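Long-range contacts in TCP pilus virulence regulatory protein (PDB 4MLO), which activates transcription of virulence genes in Vibrio cholerae as an AraC-family regulator, and binds the fatty acid palmitoleic acid: residues 54-59 with 122-127; 113-118 with 153-158. All coordinates share one frame; numbering follows the deposited sequence.

Contact 1. Residues 54-59 with 122-127; sequences NSSSII and NDIAVL
Ser-55 meets the helix through its backbone: its carbonyl O lies 3.6 Å from CD1 of Ile-124, a van der Waals approach of a methyl to a peptide oxygen. That carbonyl belongs to a type I beta turn from Asn-54 to Ser-57, closed by Ser-57 N to Asn-54 O at 3.0 Å. At Ser-56 the backbones come nearest, CA to CA of Ile-124 being 6.3 Å, and CG2 of Ile-124 loosely borders the serine hydroxyl. The N-H of Ser-56 points back into the turn, where Asn-54 OD1 accepts it at 3.0 Å with the donor tilted 18° from the carbonyl plane, an Asx turn. Ser-57 OG takes the N-H of Asn-54 in a nearly straight bond (166°). The turn leads into strand 57-61 of the cupin-like domain, an inner strand of the five-stranded antiparallel sheet, and helix 121-131 packs beside this strand's beginning. Ile-58 then supplies the apolar part of the contact. Its CG1 branch lies anti to the carbonyl carbon (chi1 -54°) and ends in CD1, which sits 3.5 Å from Ile-124 CD1, the two side chains crossing at a slant. Ile-58 CD1 also meets CD1 of Leu-127, about one helical turn after Ile-124, tip to tip at 3.6 Å. Met-32 and Trp-34 of the adjacent strand 31-35 also touch Ile-58, and Trp-34 reaches Leu-127 as well.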
loop_
_atom_site.group_PDB
_atom_site.type_symbol
_atom_site.label_atom_id
_atom_site.label_comp_id
_atom_site.label_asym_id
_atom_site.label_seq_id
_atom_site.Cartn_x
_atom_site.Cartn_y
_atom_site.Cartn_z
ATOM N N ASN A 54 16.360 9.109 3.677
ATOM C CA ASN A 54 17.201 9.462 2.550
ATOM C C ASN A 54 16.989 8.456 1.435
ATOM O O ASN A 54 16.085 7.609 1.520
ATOM C CB ASN A 54 18.676 9.515 2.984
ATOM C CG ASN A 54 19.115 8.254 3.709
ATOM O OD1 ASN A 54 18.858 7.134 3.257
ATOM N ND2 ASN A 54 19.757 8.432 4.855
ATOM N N SER A 55 17.822 8.531 0.393
ATOM C CA SER A 55 17.615 7.736 -0.805
ATOM C C SER A 55 17.878 6.247 -0.608
ATOM O O SER A 55 17.611 5.476 -1.531
ATOM C CB SER A 55 18.495 8.265 -1.939
ATOM O OG SER A 55 19.864 8.061 -1.645
ATOM N N SER A 56 18.350 5.818 0.562
ATOM C CA SER A 56 18.463 4.394 0.873
ATOM C C SER A 56 17.418 3.907 1.871
ATOM O O SER A 56 17.429 2.725 2.240
ATOM C CB SER A 56 19.861 4.081 1.401
ATOM O OG SER A 56 20.793 4.094 0.336
ATOM N N SER A 57 16.532 4.778 2.331
ATOM C CA SER A 57 15.477 4.382 3.257
ATOM C C SER A 57 14.307 3.805 2.468
ATOM O O SER A 57 13.685 4.513 1.666
ATOM C CB SER A 57 15.008 5.584 4.078
ATOM O OG SER A 57 16.067 6.247 4.758
ATOM N N ILE A 58 13.976 2.539 2.718
ATOM C CA ILE A 58 12.815 1.904 2.107
ATOM C C ILE A 58 11.686 1.878 3.130
ATOM O O ILE A 58 11.874 1.383 4.255
ATOM C CB ILE A 58 13.136 0.467 1.649
ATOM C CG1 ILE A 58 14.359 0.421 0.743
ATOM C CG2 ILE A 58 11.917 -0.158 0.941
ATOM C CD1 ILE A 58 14.222 1.188 -0.538
ATOM N N ILE A 59 10.506 2.350 2.721
ATOM C CA ILE A 59 9.297 2.261 3.530
ATOM C C ILE A 59 8.438 1.151 2.945
ATOM O O ILE A 59 8.173 1.127 1.739
ATOM C CB ILE A 59 8.516 3.582 3.557
ATOM C CG1 ILE A 59 9.453 4.746 3.957
ATOM C CG2 ILE A 59 7.343 3.469 4.503
ATOM C CD1 ILE A 59 10.006 4.635 5.350
ATOM N N ASN A 122 23.987 -2.782 -2.473
ATOM C CA ASN A 122 23.486 -3.775 -3.415
ATOM C C ASN A 122 21.954 -3.804 -3.434
ATOM O O ASN A 122 21.344 -3.925 -4.506
ATOM C CB ASN A 122 24.060 -5.144 -3.055
ATOM N N ASP A 123 21.316 -3.661 -2.262
ATOM C CA ASP A 123 19.858 -3.777 -2.184
ATOM C C ASP A 123 19.158 -2.617 -2.889
ATOM O O ASP A 123 18.164 -2.825 -3.601
ATOM C CB ASP A 123 19.402 -3.851 -0.720
ATOM C CG ASP A 123 19.613 -5.229 -0.091
ATOM O OD1 ASP A 123 19.509 -5.325 1.155
ATOM O OD2 ASP A 123 19.902 -6.205 -0.820
ATOM N N ILE A 124 19.625 -1.385 -2.679
ATOM C CA ILE A 124 18.941 -0.257 -3.310
ATOM C C ILE A 124 19.155 -0.306 -4.818
ATOM O O ILE A 124 18.302 0.144 -5.597
ATOM C CB ILE A 124 19.404 1.075 -2.674
ATOM C CG1 ILE A 124 18.435 2.214 -3.010
ATOM C CG2 ILE A 124 20.811 1.453 -3.108
ATOM C CD1 ILE A 124 17.055 2.048 -2.407
ATOM N N ALA A 125 20.257 -0.908 -5.260
ATOM C CA ALA A 125 20.487 -1.053 -6.692
ATOM C C ALA A 125 19.451 -1.970 -7.327
ATOM O O ALA A 125 18.934 -1.670 -8.411
ATOM C CB ALA A 125 21.902 -1.580 -6.942
ATOM N N VAL A 126 19.123 -3.089 -6.671
ATOM C CA VAL A 126 18.160 -4.021 -7.251
ATOM C C VAL A 126 16.775 -3.382 -7.312
ATOM O O VAL A 126 16.082 -3.466 -8.332
ATOM C CB VAL A 126 18.142 -5.344 -6.459
ATOM C CG1 VAL A 126 16.978 -6.226 -6.903
ATOM C CG2 VAL A 126 19.486 -6.076 -6.622
ATOM N N LEU A 127 16.356 -2.741 -6.218
ATOM C CA LEU A 127 15.047 -2.105 -6.174
ATOM C C LEU A 127 14.932 -1.013 -7.233
ATOM O O LEU A 127 13.948 -0.961 -7.968
ATOM C CB LEU A 127 14.810 -1.545 -4.777
ATOM C CG LEU A 127 14.611 -2.595 -3.680
ATOM C CD1 LEU A 127 14.668 -1.929 -2.324
ATOM C CD2 LEU A 127 13.283 -3.351 -3.863
#

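Contact 2. Residues 113-118 with 153-158; sequences DLLLWN and SKVEKK
Trp-117 lies against Lys-154, Val-155 and Lys-158 where helix 141-159 crosses the outermost strand, 114-118, of a five-stranded antiparallel sheet in the cupin-like domain. The axes of the two short segments pass 9.1 Å apart at 110°, so the helix runs across the strand and meets it over little more than one turn. CG of Lys-154 stands over one face of the indole, 4.1 Å from the centroid of the six-membered ring and 19° off its normal, a CH-pi contact. Beyond CG the lysine chain is extended, which carries CD and CE out past the CZ2 rim, each 3.7 Å from that atom, and brings NZ to Asp-123. Lys-158 CB lies in the ring plane at its edge, and farther along the same extended chain CD passes Trp-117 CE3 at 3.9 Å. Phe-151 of the same helix makes an edge-to-face contact with the indole. Apolar packing is divided between the two methyls of Val-155. CG1, turned anti to the valine's backbone N, reaches Leu-115 CD1 at 3.6 Å, whereas CG2 meets Trp-117 CB at 3.9 Å. Polar bonding between the segments comes from Lys-158, whose NZ donates to Leu-116 O at 2.9 Å in a bent approach from above the carbonyl plane, 47° out of it.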
loop_
_atom_site.group_PDB
_atom_site.type_symbol
_atom_site.label_atom_id
_atom_site.label_comp_id
_atom_site.label_asym_id
_atom_site.label_seq_id
_atom_site.Cartn_x
_atom_site.Cartn_y
_atom_site.Cartn_z
ATOM N N ASP A 113 2.296 -1.734 10.596
ATOM C CA ASP A 113 1.814 -1.607 9.217
ATOM C C ASP A 113 2.740 -0.810 8.318
ATOM O O ASP A 113 2.537 -0.793 7.089
ATOM C CB ASP A 113 0.445 -0.895 9.175
ATOM C CG ASP A 113 -0.681 -1.728 9.737
ATOM O OD1 ASP A 113 -1.635 -1.131 10.276
ATOM O OD2 ASP A 113 -0.623 -2.967 9.634
ATOM N N LEU A 114 3.690 -0.088 8.894
ATOM C CA LEU A 114 4.598 0.757 8.127
ATOM C C LEU A 114 5.994 0.508 8.676
ATOM O O LEU A 114 6.251 0.754 9.859
ATOM C CB LEU A 114 4.196 2.238 8.228
ATOM C CG LEU A 114 4.977 3.261 7.403
ATOM C CD1 LEU A 114 4.128 4.524 7.243
ATOM C CD2 LEU A 114 6.317 3.631 8.006
ATOM N N LEU A 115 6.873 -0.042 7.847
ATOM C CA LEU A 115 8.177 -0.513 8.291
ATOM C C LEU A 115 9.254 0.184 7.468
ATOM O O LEU A 115 9.032 0.556 6.316
ATOM C CB LEU A 115 8.282 -2.037 8.174
ATOM C CG LEU A 115 7.144 -2.871 8.807
ATOM C CD1 LEU A 115 7.385 -4.340 8.533
ATOM C CD2 LEU A 115 7.047 -2.656 10.299
ATOM N N LEU A 116 10.378 0.471 8.119
ATOM C CA LEU A 116 11.540 1.096 7.498
ATOM C C LEU A 116 12.690 0.098 7.399
ATOM O O LEU A 116 12.971 -0.644 8.351
ATOM C CB LEU A 116 11.978 2.321 8.318
ATOM C CG LEU A 116 13.241 3.087 7.904
ATOM C CD1 LEU A 116 12.898 4.177 6.910
ATOM C CD2 LEU A 116 13.941 3.671 9.120
ATOM N N TRP A 117 13.378 0.092 6.261
ATOM C CA TRP A 117 14.649 -0.614 6.143
ATOM C C TRP A 117 15.686 0.317 5.524
ATOM O O TRP A 117 15.467 0.861 4.438
ATOM C CB TRP A 117 14.518 -1.896 5.324
ATOM C CG TRP A 117 15.801 -2.641 5.287
ATOM C CD1 TRP A 117 16.725 -2.626 4.285
ATOM C CD2 TRP A 117 16.334 -3.510 6.311
ATOM N NE1 TRP A 117 17.783 -3.430 4.607
ATOM C CE2 TRP A 117 17.573 -3.982 5.847
ATOM C CE3 TRP A 117 15.872 -3.937 7.565
ATOM C CZ2 TRP A 117 18.370 -4.849 6.594
ATOM C CZ3 TRP A 117 16.662 -4.807 8.311
ATOM C CH2 TRP A 117 17.899 -5.254 7.820
ATOM N N ASN A 118 16.802 0.504 6.220
ATOM C CA ASN A 118 17.919 1.290 5.699
ATOM C C ASN A 118 18.814 0.385 4.860
ATOM O O ASN A 118 19.459 -0.532 5.390
ATOM C CB ASN A 118 18.677 1.938 6.848
ATOM C CG ASN A 118 17.887 3.055 7.506
ATOM O OD1 ASN A 118 17.455 4.002 6.844
ATOM N ND2 ASN A 118 17.700 2.953 8.815
ATOM N N SER A 153 12.153 -11.067 5.011
ATOM C CA SER A 153 12.594 -11.778 6.207
ATOM C C SER A 153 13.416 -10.888 7.150
ATOM O O SER A 153 13.218 -10.926 8.372
ATOM C CB SER A 153 13.389 -13.024 5.823
ATOM O OG SER A 153 12.498 -13.992 5.308
ATOM N N LYS A 154 14.393 -10.146 6.626
ATOM C CA LYS A 154 15.215 -9.349 7.539
ATOM C C LYS A 154 14.445 -8.150 8.081
ATOM O O LYS A 154 14.661 -7.762 9.236
ATOM C CB LYS A 154 16.530 -8.932 6.881
ATOM C CG LYS A 154 16.451 -8.122 5.608
ATOM C CD LYS A 154 17.837 -8.076 4.963
ATOM C CE LYS A 154 17.856 -7.199 3.724
ATOM N NZ LYS A 154 19.182 -7.227 3.028
ATOM N N VAL A 155 13.511 -7.582 7.307
ATOM C CA VAL A 155 12.615 -6.552 7.856
ATOM C C VAL A 155 11.755 -7.124 8.978
ATOM O O VAL A 155 11.569 -6.492 10.020
ATOM C CB VAL A 155 11.745 -5.934 6.750
ATOM C CG1 VAL A 155 10.760 -4.927 7.327
ATOM C CG2 VAL A 155 12.627 -5.288 5.719
ATOM N N GLU A 156 11.187 -8.319 8.776
ATOM C CA GLU A 156 10.368 -8.912 9.827
ATOM C C GLU A 156 11.195 -9.168 11.084
ATOM O O GLU A 156 10.721 -8.943 12.201
ATOM C CB GLU A 156 9.717 -10.202 9.329
ATOM C CG GLU A 156 8.632 -9.971 8.246
ATOM C CD GLU A 156 7.892 -11.238 7.884
ATOM O OE1 GLU A 156 8.449 -12.342 8.129
ATOM O OE2 GLU A 156 6.744 -11.135 7.369
ATOM N N LYS A 157 12.430 -9.654 10.921
ATOM C CA LYS A 157 13.269 -9.938 12.079
ATOM C C LYS A 157 13.626 -8.655 12.815
ATOM O O LYS A 157 13.615 -8.628 14.046
ATOM C CB LYS A 157 14.529 -10.687 11.647
ATOM C CG LYS A 157 15.506 -11.050 12.795
ATOM C CD LYS A 157 16.687 -11.816 12.235
ATOM C CE LYS A 157 17.843 -11.944 13.239
ATOM N NZ LYS A 157 17.417 -12.565 14.506
ATOM N N LYS A 158 13.931 -7.577 12.082
ATOM C CA LYS A 158 14.263 -6.310 12.734
ATOM C C LYS A 158 13.143 -5.848 13.660
ATOM O O LYS A 158 13.407 -5.370 14.768
ATOM C CB LYS A 158 14.563 -5.239 11.682
ATOM C CG LYS A 158 14.567 -3.804 12.207
ATOM C CD LYS A 158 14.707 -2.801 11.068
ATOM C CE LYS A 158 14.672 -1.377 11.598
ATOM N NZ LYS A 158 14.849 -0.415 10.500
#

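How the contacts relate
Both contacts set a helix against the same sheet, since strands 57-61 and 114-118 are neighbours in it, and both are only partly buried. Contact 1 is smaller, 179 Å² against 382 Å², and joins its segments by methyl packing and a turn carbonyl. Each has a buried apolar part; the outer part of contact 1 is a serine turn, whereas that of contact 2, at an outermost strand, is made of lysine chains, which add a CH-pi contact and a hydrogen bond. Their centres are 13 Å apart and they meet directly: Asp-123 OD1 of helix 121-131 forms a salt bridge with Lys-154 NZ of helix 141-159 at 2.7 Å, while Ile-58 O and Trp-117 N, 2.8 Å apart, probably hydrogen-bond between the strands.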